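Local coordinates for ABC transporter, periplasmic substrate-binding protein (Thermotoga maritima, PDB 2HPG) that probably binds a small solute in the periplasm and delivers it to a tripartite ATP-independent (TRAP) membrane transporter, at residues Leu202-Val207 with Glu271-Cys276; Tyr141-Thr146 with Lys217-Thr222; Tyr136-Tyr141 with Glu259-Ile264; Asn88-Ile93 with Gly223-Ile228. One frame throughout, in Å; residues are numbered along the deposited sequence. Where two conformers were deposited one is given.

Interaction 1 of 4, residues Leu202-Val207 with Glu271-Cys276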
# COMPACT_ATOMS: atom_id res chain seq x y z
N LEU A 202 -10.55 -3.93 -4.01
CA LEU A 202 -10.43 -3.21 -2.74
C LEU A 202 -10.28 -4.20 -1.59
O LEU A 202 -10.43 -5.39 -1.77
CB LEU A 202 -11.69 -2.36 -2.49
CG LEU A 202 -11.97 -1.18 -3.43
CD1 LEU A 202 -13.37 -0.59 -3.17
CD2 LEU A 202 -10.92 -0.06 -3.33
N THR A 203 -9.99 -3.68 -0.40
CA THR A 203 -10.06 -4.45 0.82
C THR A 203 -11.51 -4.46 1.34
O THR A 203 -12.31 -3.65 0.91
CB THR A 203 -9.21 -3.80 1.89
OG1 THR A 203 -9.79 -2.54 2.21
CG2 THR A 203 -7.78 -3.61 1.36
N TYR A 204 -11.82 -5.36 2.27
CA TYR A 204 -13.15 -5.44 2.86
C TYR A 204 -13.49 -4.17 3.66
O TYR A 204 -14.63 -3.72 3.68
CB TYR A 204 -13.26 -6.68 3.76
CG TYR A 204 -13.50 -8.02 3.04
CD1 TYR A 204 -14.76 -8.37 2.60
CD2 TYR A 204 -12.46 -8.93 2.83
CE1 TYR A 204 -14.99 -9.58 2.02
CE2 TYR A 204 -12.69 -10.15 2.22
CZ TYR A 204 -13.96 -10.46 1.80
OH TYR A 204 -14.26 -11.66 1.17
N ALA A 205 -12.50 -3.59 4.33
CA ALA A 205 -12.68 -2.30 5.04
C ALA A 205 -13.12 -1.20 4.08
O ALA A 205 -14.04 -0.45 4.36
CB ALA A 205 -11.39 -1.90 5.76
N ASN A 206 -12.43 -1.10 2.94
CA ASN A 206 -12.78 -0.09 1.92
C ASN A 206 -14.21 -0.31 1.45
O ASN A 206 -15.00 0.63 1.33
CB ASN A 206 -11.90 -0.24 0.67
CG ASN A 206 -10.43 0.14 0.88
OD1 ASN A 206 -10.08 0.90 1.79
ND2 ASN A 206 -9.57 -0.41 0.03
N VAL A 207 -14.54 -1.57 1.14
CA VAL A 207 -15.87 -1.89 0.63
C VAL A 207 -16.92 -1.58 1.68
O VAL A 207 -17.95 -0.97 1.39
CB VAL A 207 -15.99 -3.37 0.20
CG1 VAL A 207 -17.46 -3.72 -0.13
CG2 VAL A 207 -15.06 -3.66 -1.00
N GLU A 271 -13.13 -9.16 10.34
CA GLU A 271 -14.35 -8.57 10.90
C GLU A 271 -15.17 -7.89 9.84
O GLU A 271 -16.38 -7.99 9.85
CB GLU A 271 -14.02 -7.54 11.96
CG GLU A 271 -13.36 -8.09 13.17
CD GLU A 271 -13.05 -7.01 14.19
OE1 GLU A 271 -11.98 -7.10 14.83
OE2 GLU A 271 -13.88 -6.09 14.37
N TYR A 272 -14.50 -7.16 8.95
CA TYR A 272 -15.18 -6.47 7.86
C TYR A 272 -15.77 -7.43 6.86
O TYR A 272 -16.83 -7.17 6.32
CB TYR A 272 -14.22 -5.50 7.17
CG TYR A 272 -14.01 -4.19 7.91
CD1 TYR A 272 -15.07 -3.32 8.11
CD2 TYR A 272 -12.76 -3.81 8.35
CE1 TYR A 272 -14.90 -2.11 8.76
CE2 TYR A 272 -12.56 -2.59 9.00
CZ TYR A 272 -13.65 -1.75 9.21
OH TYR A 272 -13.46 -0.55 9.84
N LYS A 273 -15.10 -8.56 6.63
CA LYS A 273 -15.66 -9.64 5.80
C LYS A 273 -17.00 -10.10 6.36
O LYS A 273 -17.98 -10.20 5.63
CB LYS A 273 -14.69 -10.84 5.70
CG LYS A 273 -15.18 -11.98 4.80
CD LYS A 273 -14.11 -13.04 4.59
CE LYS A 273 -14.62 -14.18 3.71
NZ LYS A 273 -13.57 -15.20 3.45
N GLN A 274 -17.03 -10.36 7.67
CA GLN A 274 -18.27 -10.75 8.34
C GLN A 274 -19.34 -9.68 8.23
O GLN A 274 -20.53 -10.01 8.03
CB GLN A 274 -18.05 -11.05 9.84
CG GLN A 274 -17.12 -12.19 10.18
CD GLN A 274 -17.44 -13.49 9.48
OE1 GLN A 274 -17.31 -13.59 8.26
NE2 GLN A 274 -17.81 -14.51 10.25
N LYS A 275 -18.95 -8.42 8.38
CA LYS A 275 -19.92 -7.32 8.23
C LYS A 275 -20.45 -7.23 6.81
O LYS A 275 -21.61 -6.94 6.61
CB LYS A 275 -19.30 -5.98 8.62
CG LYS A 275 -19.11 -5.82 10.11
CD LYS A 275 -18.25 -4.67 10.46
CE LYS A 275 -18.52 -4.21 11.89
NZ LYS A 275 -17.37 -3.44 12.46
N CYS A 276 -19.60 -7.49 5.82
CA CYS A 276 -20.03 -7.45 4.42
C CYS A 276 -21.01 -8.57 4.09
O CYS A 276 -22.00 -8.38 3.38
CB CYS A 276 -18.82 -7.53 3.47
SG CYS A 276 -17.84 -5.98 3.31
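Lys273 lies alongside Tyr204, both side chains pointing the same way. Its CB sits over the middle of one face, 3.8 Å from the centroid of the Tyr204 ring and 4° off the normal, a CH-pi contact. CG moves outward to 3.6 Å from CZ of Tyr204, CD reaches the phenol oxygen, and CE ends 3.6 Å from OH of Tyr204. With CG anti to the backbone N (chi1 -177°) and every later torsion extended, NZ is carried past the ring to a salt bridge with Glu221, which Tyr204 OH also meets by a hydrogen bond. The contact joins the start of helix 204-209, whose N-cap Thr203 accepts from Asn206 N through OG1 at 3.1 Å, to the long helix 243-278, a hallmark of TRAP solute-binding proteins. Glu269 of that long helix takes the backbone N-H groups of Tyr204 and Ala205. A second CH-pi contact has the roles exchanged: Ala205 CA is 3.8 Å from the centroid of the Tyr272 ring, 17° off its normal. Cys276 SG approaches the edge of the Tyr204 ring in its plane, 4.0 Å from CD1 of Tyr204, and touches Val207 CG1 at 4.1 Å.

Interaction 2 of 4, residues Tyr141-Thr146 with Lys217-Thr222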
# COMPACT_ATOMS: atom_id res chain seq x y z
N TYR A 141 -4.83 -7.51 1.72
CA TYR A 141 -5.10 -8.02 0.38
C TYR A 141 -6.33 -7.40 -0.23
O TYR A 141 -7.36 -7.25 0.43
CB TYR A 141 -5.31 -9.53 0.40
CG TYR A 141 -4.08 -10.25 0.76
CD1 TYR A 141 -3.14 -10.59 -0.21
CD2 TYR A 141 -3.77 -10.50 2.08
CE1 TYR A 141 -1.98 -11.23 0.13
CE2 TYR A 141 -2.62 -11.13 2.42
CZ TYR A 141 -1.73 -11.50 1.44
OH TYR A 141 -0.57 -12.12 1.80
N ARG A 142 -6.21 -7.11 -1.51
CA ARG A 142 -7.28 -6.56 -2.29
C ARG A 142 -7.89 -7.65 -3.15
O ARG A 142 -7.19 -8.56 -3.63
CB ARG A 142 -6.75 -5.40 -3.14
CG ARG A 142 -6.41 -4.23 -2.25
CD ARG A 142 -5.55 -3.19 -2.89
NE ARG A 142 -6.26 -2.38 -3.88
CZ ARG A 142 -6.59 -1.09 -3.76
NH1 ARG A 142 -6.30 -0.40 -2.68
NH2 ARG A 142 -7.18 -0.47 -4.77
N HIS A 143 -9.21 -7.57 -3.32
CA HIS A 143 -10.01 -8.58 -4.02
C HIS A 143 -10.91 -7.85 -4.99
O HIS A 143 -11.12 -6.66 -4.83
CB HIS A 143 -10.86 -9.37 -3.00
CG HIS A 143 -10.05 -10.07 -1.94
ND1 HIS A 143 -9.06 -10.98 -2.24
CD2 HIS A 143 -10.08 -9.97 -0.59
CE1 HIS A 143 -8.51 -11.41 -1.12
NE2 HIS A 143 -9.12 -10.83 -0.10
N PHE A 144 -11.44 -8.53 -6.00
CA PHE A 144 -12.35 -7.87 -6.94
C PHE A 144 -13.74 -7.67 -6.33
O PHE A 144 -14.24 -8.56 -5.66
CB PHE A 144 -12.47 -8.69 -8.21
CG PHE A 144 -11.28 -8.58 -9.11
CD1 PHE A 144 -11.09 -7.46 -9.89
CD2 PHE A 144 -10.33 -9.57 -9.15
CE1 PHE A 144 -9.99 -7.34 -10.72
CE2 PHE A 144 -9.24 -9.47 -9.97
CZ PHE A 144 -9.06 -8.34 -10.75
N VAL A 145 -14.35 -6.51 -6.60
CA VAL A 145 -15.67 -6.16 -6.09
C VAL A 145 -16.49 -5.87 -7.34
O VAL A 145 -16.23 -4.90 -8.04
CB VAL A 145 -15.70 -4.93 -5.17
CG1 VAL A 145 -16.94 -5.01 -4.23
CG2 VAL A 145 -14.41 -4.81 -4.33
N THR A 146 -17.46 -6.73 -7.63
CA THR A 146 -18.15 -6.75 -8.92
C THR A 146 -19.62 -7.18 -8.77
O THR A 146 -20.07 -7.50 -7.68
CB THR A 146 -17.48 -7.78 -9.83
OG1 THR A 146 -17.58 -9.08 -9.22
CG2 THR A 146 -15.96 -7.44 -10.08
N LYS A 217 -22.36 -6.71 -5.53
CA LYS A 217 -22.79 -7.91 -4.81
C LYS A 217 -21.65 -8.86 -4.44
O LYS A 217 -21.70 -9.48 -3.37
CB LYS A 217 -23.84 -8.66 -5.63
CG LYS A 217 -24.19 -10.04 -5.05
CD LYS A 217 -25.43 -10.61 -5.68
CE LYS A 217 -25.61 -12.09 -5.28
NZ LYS A 217 -26.92 -12.65 -5.73
N TYR A 218 -20.65 -8.99 -5.32
CA TYR A 218 -19.63 -10.03 -5.15
C TYR A 218 -18.24 -9.55 -4.73
O TYR A 218 -17.68 -8.61 -5.30
CB TYR A 218 -19.45 -10.82 -6.44
CG TYR A 218 -20.67 -11.60 -6.85
CD1 TYR A 218 -20.90 -12.86 -6.34
CD2 TYR A 218 -21.58 -11.07 -7.75
CE1 TYR A 218 -22.03 -13.58 -6.69
CE2 TYR A 218 -22.71 -11.78 -8.12
CZ TYR A 218 -22.92 -13.03 -7.58
OH TYR A 218 -24.02 -13.74 -7.92
N MSE A 219 -17.70 -10.21 -3.71
CA MSE A 219 -16.29 -10.11 -3.37
C MSE A 219 -15.63 -11.40 -3.78
O MSE A 219 -15.92 -12.45 -3.21
CB MSE A 219 -16.13 -9.89 -1.87
CG MSE A 219 -14.80 -9.28 -1.51
SE MSE A 219 -14.93 -7.35 -1.43
CE MSE A 219 -13.20 -7.01 -0.60
N SER A 220 -14.77 -11.35 -4.80
CA SER A 220 -14.07 -12.55 -5.27
C SER A 220 -12.62 -12.48 -4.82
O SER A 220 -11.88 -11.55 -5.18
CB SER A 220 -14.14 -12.66 -6.79
OG SER A 220 -15.44 -12.42 -7.29
N GLU A 221 -12.21 -13.48 -4.03
CA GLU A 221 -10.98 -13.42 -3.27
C GLU A 221 -9.74 -13.85 -4.05
O GLU A 221 -9.06 -14.83 -3.70
CB GLU A 221 -11.11 -14.22 -1.98
CG GLU A 221 -12.07 -13.58 -0.96
CD GLU A 221 -11.98 -14.24 0.37
OE1 GLU A 221 -11.51 -15.39 0.41
OE2 GLU A 221 -12.40 -13.65 1.38
N THR A 222 -9.44 -13.07 -5.09
CA THR A 222 -8.27 -13.28 -5.90
C THR A 222 -7.00 -12.89 -5.15
O THR A 222 -5.94 -13.40 -5.48
CB THR A 222 -8.32 -12.46 -7.17
OG1 THR A 222 -8.73 -11.13 -6.85
CG2 THR A 222 -9.29 -13.07 -8.18
O HOH W 1 -16.10 -9.93 -7.19
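Lys217 and Tyr218 both turn their N-H groups to the carbonyl of Thr146, the mark of a classic beta bulge. The bond from Tyr218 N to Thr146 O is short and straight (2.9 Å, 164°), whereas that from Lys217 N is weak. Tyr218 O then accepts from Thr146 N. Met219, a selenomethionine, forms a non-hydrogen-bonded pair with Val145; its SE lies near Val145 CG2, but two conformers were deposited, so that packing is less certain. At Ser220 the pairing is again hydrogen-bonded: its N donates to Phe144 O at 3.0 Å, while its O takes both Phe144 N and Thr222 N. These bridges join strands 130-146 and 218-234, antiparallel neighbours in the sheet of a periplasmic-binding-protein fold. On the face bearing Phe144, Thr146 and Ser220, a water donates to Phe144 O and Thr146 OG1 and lies 2.6 Å from Ser220 OG; Ser220 OG also bonds to Ile150 N, and Thr146 OG1 to Lys148 O. Glu221, at the centre of an inverse gamma turn, lays CG over the middle of the His143 ring, 4.0 Å from the centroid and 1° off the normal; its carboxylate is held by Lys273 and Tyr204, while His143 ND1 pairs with Gly223 N. Thr222 OG1, lodged between its backbone N and carbonyl carbon (chi1 46°), comes within 3.2 Å of Phe144 CD2 and is hydrogen-bonded to His224 ND1.

Interaction 3 of 4, residues Tyr136-Tyr141 with Glu259-Ile264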
# COMPACT_ATOMS: atom_id res chain seq x y z
N TYR A 136 6.95 -1.37 6.44
CA TYR A 136 6.22 -2.40 7.17
C TYR A 136 4.80 -1.97 7.49
O TYR A 136 4.27 -2.26 8.57
CB TYR A 136 6.92 -2.71 8.48
CG TYR A 136 8.34 -3.24 8.37
CD1 TYR A 136 8.86 -3.73 7.18
CD2 TYR A 136 9.16 -3.30 9.50
CE1 TYR A 136 10.15 -4.20 7.12
CE2 TYR A 136 10.44 -3.78 9.43
CZ TYR A 136 10.94 -4.22 8.26
OH TYR A 136 12.24 -4.69 8.24
N TRP A 137 4.17 -1.29 6.53
CA TRP A 137 2.84 -0.73 6.71
C TRP A 137 2.01 -1.34 5.62
O TRP A 137 2.21 -1.06 4.45
CB TRP A 137 2.88 0.80 6.60
CG TRP A 137 3.48 1.42 7.82
CD1 TRP A 137 4.79 1.41 8.19
CD2 TRP A 137 2.77 2.09 8.87
NE1 TRP A 137 4.94 2.03 9.41
CE2 TRP A 137 3.71 2.47 9.84
CE3 TRP A 137 1.43 2.41 9.08
CZ2 TRP A 137 3.35 3.16 11.01
CZ3 TRP A 137 1.07 3.10 10.24
CH2 TRP A 137 2.03 3.46 11.18
N VAL A 138 1.10 -2.22 6.02
CA VAL A 138 0.36 -3.05 5.07
C VAL A 138 -1.14 -2.85 5.27
O VAL A 138 -1.64 -2.91 6.39
CB VAL A 138 0.82 -4.53 5.22
CG1 VAL A 138 -0.15 -5.49 4.64
CG2 VAL A 138 2.22 -4.70 4.57
N GLN A 139 -1.85 -2.55 4.18
CA GLN A 139 -3.30 -2.35 4.26
C GLN A 139 -4.07 -3.64 4.04
O GLN A 139 -5.28 -3.69 4.30
CB GLN A 139 -3.73 -1.30 3.26
CG GLN A 139 -3.52 0.12 3.75
CD GLN A 139 -4.03 1.12 2.77
OE1 GLN A 139 -5.20 1.09 2.41
NE2 GLN A 139 -3.14 2.00 2.30
N GLY A 140 -3.40 -4.69 3.57
CA GLY A 140 -4.04 -5.98 3.39
C GLY A 140 -4.24 -6.33 1.94
O GLY A 140 -3.88 -5.56 1.05
N TYR A 141 -4.83 -7.51 1.72
CA TYR A 141 -5.10 -8.02 0.38
C TYR A 141 -6.33 -7.40 -0.23
O TYR A 141 -7.36 -7.25 0.43
CB TYR A 141 -5.31 -9.53 0.40
CG TYR A 141 -4.08 -10.25 0.76
CD1 TYR A 141 -3.14 -10.59 -0.21
CD2 TYR A 141 -3.77 -10.50 2.08
CE1 TYR A 141 -1.98 -11.23 0.13
CE2 TYR A 141 -2.62 -11.13 2.42
CZ TYR A 141 -1.73 -11.50 1.44
OH TYR A 141 -0.57 -12.12 1.80
N GLU A 259 2.86 -3.75 13.86
CA GLU A 259 1.70 -3.93 14.74
C GLU A 259 0.36 -3.74 14.02
O GLU A 259 -0.54 -4.58 14.14
CB GLU A 259 1.80 -2.97 15.92
CG GLU A 259 0.72 -3.10 16.97
CD GLU A 259 0.77 -1.99 18.02
OE1 GLU A 259 1.65 -1.11 17.94
OE2 GLU A 259 -0.08 -2.00 18.94
N VAL A 260 0.20 -2.63 13.30
CA VAL A 260 -1.09 -2.39 12.63
C VAL A 260 -1.27 -3.32 11.42
O VAL A 260 -2.37 -3.76 11.14
CB VAL A 260 -1.30 -0.90 12.27
CG1 VAL A 260 -0.37 -0.44 11.15
CG2 VAL A 260 -2.80 -0.65 11.93
N SER A 261 -0.20 -3.67 10.72
CA SER A 261 -0.27 -4.61 9.60
C SER A 261 -0.86 -5.96 9.98
O SER A 261 -1.69 -6.53 9.26
CB SER A 261 1.12 -4.83 9.02
OG SER A 261 1.66 -3.63 8.54
N LEU A 262 -0.44 -6.49 11.12
CA LEU A 262 -0.93 -7.77 11.60
C LEU A 262 -2.34 -7.68 12.12
O LEU A 262 -3.10 -8.61 11.96
CB LEU A 262 -0.04 -8.31 12.70
CG LEU A 262 1.30 -8.85 12.20
CD1 LEU A 262 2.23 -8.98 13.37
CD2 LEU A 262 1.14 -10.18 11.52
N LYS A 263 -2.68 -6.57 12.78
CA LYS A 263 -4.06 -6.37 13.24
C LYS A 263 -5.02 -6.29 12.04
O LYS A 263 -6.09 -6.89 12.03
CB LYS A 263 -4.17 -5.09 14.08
CG LYS A 263 -5.42 -5.03 14.96
CD LYS A 263 -5.63 -3.66 15.61
CE LYS A 263 -6.73 -3.74 16.69
NZ LYS A 263 -7.23 -2.41 17.15
N ILE A 264 -4.62 -5.53 11.04
CA ILE A 264 -5.36 -5.46 9.78
C ILE A 264 -5.53 -6.86 9.16
O ILE A 264 -6.65 -7.27 8.85
CB ILE A 264 -4.71 -4.47 8.77
CG1 ILE A 264 -4.91 -3.02 9.22
CG2 ILE A 264 -5.34 -4.62 7.39
CD1 ILE A 264 -4.21 -2.01 8.34
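Ser261 reaches the strand with its hydroxyl, and here the contact is tightest: OG accepts from Val138 N at 2.9 Å, the N-H bent to 134°. It also lies close to Tyr136 O, but the position of that oxygen is less sure, and the hydrogen bond of OG to Gly257 O in its own helix competes for the single proton. The torsion that puts OG beside its backbone N (chi1 -61°) lets one atom serve both helix and strand. With an alanine here the hydroxyl is gone, and the buried Val138 N-H would probably be left without its mate. Strand 136-141 and helix 259-264 run nearly parallel, 19° apart with axes 6.9 Å apart at closest, so over this span the helix runs along the strand, against the mixed sheet of this solute-binding protein. Ile264 presses its CD1 to 3.3 Å from Val138 O, a buried oxygen with no polar partner, and its CG2 to 3.2 Å from Gln139 O. Gly140 follows at a backbone conformation that calls for glycine, and a side chain there would run toward Ile264 CG2. Contact is sparser at Trp137, where only the CE3-CZ3 side of the indole meets Val260 CG1, at 3.9 Å from CZ3 of Trp137. Farther round the helix the solvent side begins: Glu259 and Lys263 are exposed, the former salt-bridged to Lys29.

Interaction 4 of 4, residues Asn88-Ile93 with Gly223-Ile228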
# COMPACT_ATOMS: atom_id res chain seq x y z
N ASN A 88 4.54 -3.14 -6.04
CA ASN A 88 3.12 -2.78 -6.20
C ASN A 88 2.45 -3.57 -7.32
O ASN A 88 1.30 -3.30 -7.71
CB ASN A 88 2.95 -1.27 -6.45
CG ASN A 88 1.80 -0.66 -5.65
OD1 ASN A 88 0.65 -1.05 -5.80
ND2 ASN A 88 2.12 0.26 -4.76
N LEU A 89 3.17 -4.56 -7.84
CA LEU A 89 2.64 -5.37 -8.91
C LEU A 89 1.85 -6.58 -8.38
O LEU A 89 2.07 -7.05 -7.25
CB LEU A 89 3.77 -5.79 -9.88
CG LEU A 89 4.21 -4.70 -10.86
CD1 LEU A 89 5.28 -5.24 -11.78
CD2 LEU A 89 3.05 -4.21 -11.68
N ALA A 90 0.90 -7.03 -9.20
CA ALA A 90 0.00 -8.12 -8.83
C ALA A 90 0.79 -9.32 -8.37
O ALA A 90 1.76 -9.69 -8.99
CB ALA A 90 -0.92 -8.49 -10.00
N TYR A 91 0.36 -9.90 -7.25
CA TYR A 91 0.94 -11.13 -6.65
C TYR A 91 2.39 -11.07 -6.20
O TYR A 91 2.91 -12.10 -5.80
CB TYR A 91 0.71 -12.37 -7.54
CG TYR A 91 -0.75 -12.68 -7.66
CD1 TYR A 91 -1.45 -12.35 -8.80
CD2 TYR A 91 -1.44 -13.25 -6.59
CE1 TYR A 91 -2.81 -12.59 -8.88
CE2 TYR A 91 -2.81 -13.51 -6.69
CZ TYR A 91 -3.48 -13.19 -7.83
OH TYR A 91 -4.84 -13.42 -7.92
N PHE A 92 3.01 -9.89 -6.20
CA PHE A 92 4.38 -9.74 -5.69
C PHE A 92 4.65 -10.52 -4.39
O PHE A 92 5.62 -11.28 -4.30
CB PHE A 92 4.78 -8.24 -5.50
CG PHE A 92 6.10 -8.06 -4.78
CD1 PHE A 92 7.30 -8.17 -5.48
CD2 PHE A 92 6.13 -7.84 -3.42
CE1 PHE A 92 8.52 -8.05 -4.81
CE2 PHE A 92 7.34 -7.74 -2.73
CZ PHE A 92 8.55 -7.82 -3.44
N ILE A 93 3.84 -10.33 -3.35
CA ILE A 93 4.18 -10.97 -2.06
C ILE A 93 4.06 -12.50 -2.19
O ILE A 93 4.72 -13.25 -1.46
CB ILE A 93 3.35 -10.43 -0.86
CG1 ILE A 93 4.17 -10.51 0.43
CG2 ILE A 93 2.06 -11.20 -0.68
CD1 ILE A 93 5.23 -9.41 0.56
N GLY A 223 -7.12 -12.00 -4.16
CA GLY A 223 -5.98 -11.59 -3.33
C GLY A 223 -4.79 -11.13 -4.18
O GLY A 223 -3.63 -11.40 -3.86
N HIS A 224 -5.11 -10.43 -5.26
CA HIS A 224 -4.14 -10.08 -6.31
C HIS A 224 -3.14 -8.95 -5.95
O HIS A 224 -2.09 -8.84 -6.60
CB HIS A 224 -4.88 -9.73 -7.60
CG HIS A 224 -5.88 -8.64 -7.42
ND1 HIS A 224 -7.21 -8.88 -7.14
CD2 HIS A 224 -5.74 -7.29 -7.41
CE1 HIS A 224 -7.84 -7.73 -6.98
NE2 HIS A 224 -6.98 -6.75 -7.15
N PHE A 225 -3.46 -8.10 -4.95
CA PHE A 225 -2.50 -7.15 -4.40
C PHE A 225 -2.43 -7.30 -2.89
O PHE A 225 -3.45 -7.52 -2.23
CB PHE A 225 -2.86 -5.68 -4.65
CG PHE A 225 -2.89 -5.25 -6.08
CD1 PHE A 225 -1.78 -5.37 -6.89
CD2 PHE A 225 -4.01 -4.64 -6.59
CE1 PHE A 225 -1.82 -4.95 -8.19
CE2 PHE A 225 -4.06 -4.22 -7.88
CZ PHE A 225 -2.97 -4.36 -8.69
N LEU A 226 -1.22 -7.21 -2.35
CA LEU A 226 -1.01 -6.85 -0.95
C LEU A 226 -0.45 -5.43 -0.94
O LEU A 226 0.67 -5.21 -1.40
CB LEU A 226 -0.03 -7.80 -0.26
CG LEU A 226 0.19 -7.47 1.21
CD1 LEU A 226 -1.09 -7.70 2.01
CD2 LEU A 226 1.37 -8.25 1.76
N LEU A 227 -1.22 -4.48 -0.43
CA LEU A 227 -0.83 -3.07 -0.45
C LEU A 227 0.21 -2.75 0.62
O LEU A 227 -0.07 -2.74 1.84
CB LEU A 227 -2.06 -2.15 -0.34
CG LEU A 227 -1.83 -0.63 -0.32
CD1 LEU A 227 -0.73 -0.18 -1.25
CD2 LEU A 227 -3.17 0.05 -0.67
N ILE A 228 1.43 -2.53 0.15
CA ILE A 228 2.55 -2.20 1.00
C ILE A 228 2.77 -0.70 0.88
O ILE A 228 3.07 -0.19 -0.20
CB ILE A 228 3.83 -2.91 0.54
CG1 ILE A 228 3.64 -4.44 0.53
CG2 ILE A 228 5.01 -2.54 1.44
CD1 ILE A 228 4.71 -5.16 -0.33
O HOH W 2 1.07 -6.75 -4.79
O HOH W 3 1.22 -9.14 -3.51
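Tyr91 meets His224 twice, by its backbone and by its ring. Its N donates to His224 O at 2.7 Å, the donor tilted 30° from the carbonyl plane. Its ring takes His224 CA over one face, 3.8 Å from the centroid and 22° off the normal. Tyr91 stands at the third position of a type II beta turn, Leu89 to Phe92, with positive phi, and is the N-cap of helix 92-95. CG lying beside its own backbone N (chi1 -64°) swings the phenol across His224 CA, and OH bonds to Thr222 O. A phenylalanine here lacks the hydroxyl, and Thr222 O would probably lose that partner. His224 holds CG between its backbone N and carbonyl carbon, which turns the imidazole away from Tyr91, its NE2 hydrogen-bonded to Glu201. Phe225 sets CE1 3.6 Å from Ala90 N, the backbone of Leu89 and Ala90 lying at the ring's edge. Ile93 packs CG1 at 3.8 Å from Leu226 CD2. One water donates to Leu89 O at 2.7 Å, and another accepts from Ile93 N. With one direct hydrogen bond and weak links from both waters to Leu226 N, the contact depends largely on ring and aliphatic packing.

Interactions 3 and 4 lie nearer the middle of the chain, each centred about 9 Å from its centre, and are almost wholly buried; interactions 1 and 2 are centred about 17 Å out, yet interaction 2 is still buried and interaction 1 only partly so. Strand 130-146 serves interactions 2 and 3, strand 218-234 interactions 2 and 4, and helix 243-278 interactions 1 and 3. Regular backbone pairing dominates interaction 2, whereas interactions 1 and 4 rest largely on aromatic and aliphatic packing and interaction 3 on one serine hydroxyl bonded to the strand backbone, with aliphatic groups packed against carbonyls and an indole. A charged junction at Glu221 ties interaction 1 to interaction 2; Gln139 N and Leu227 O, 2.9 Å apart, probably hydrogen-bond interaction 3 to 4.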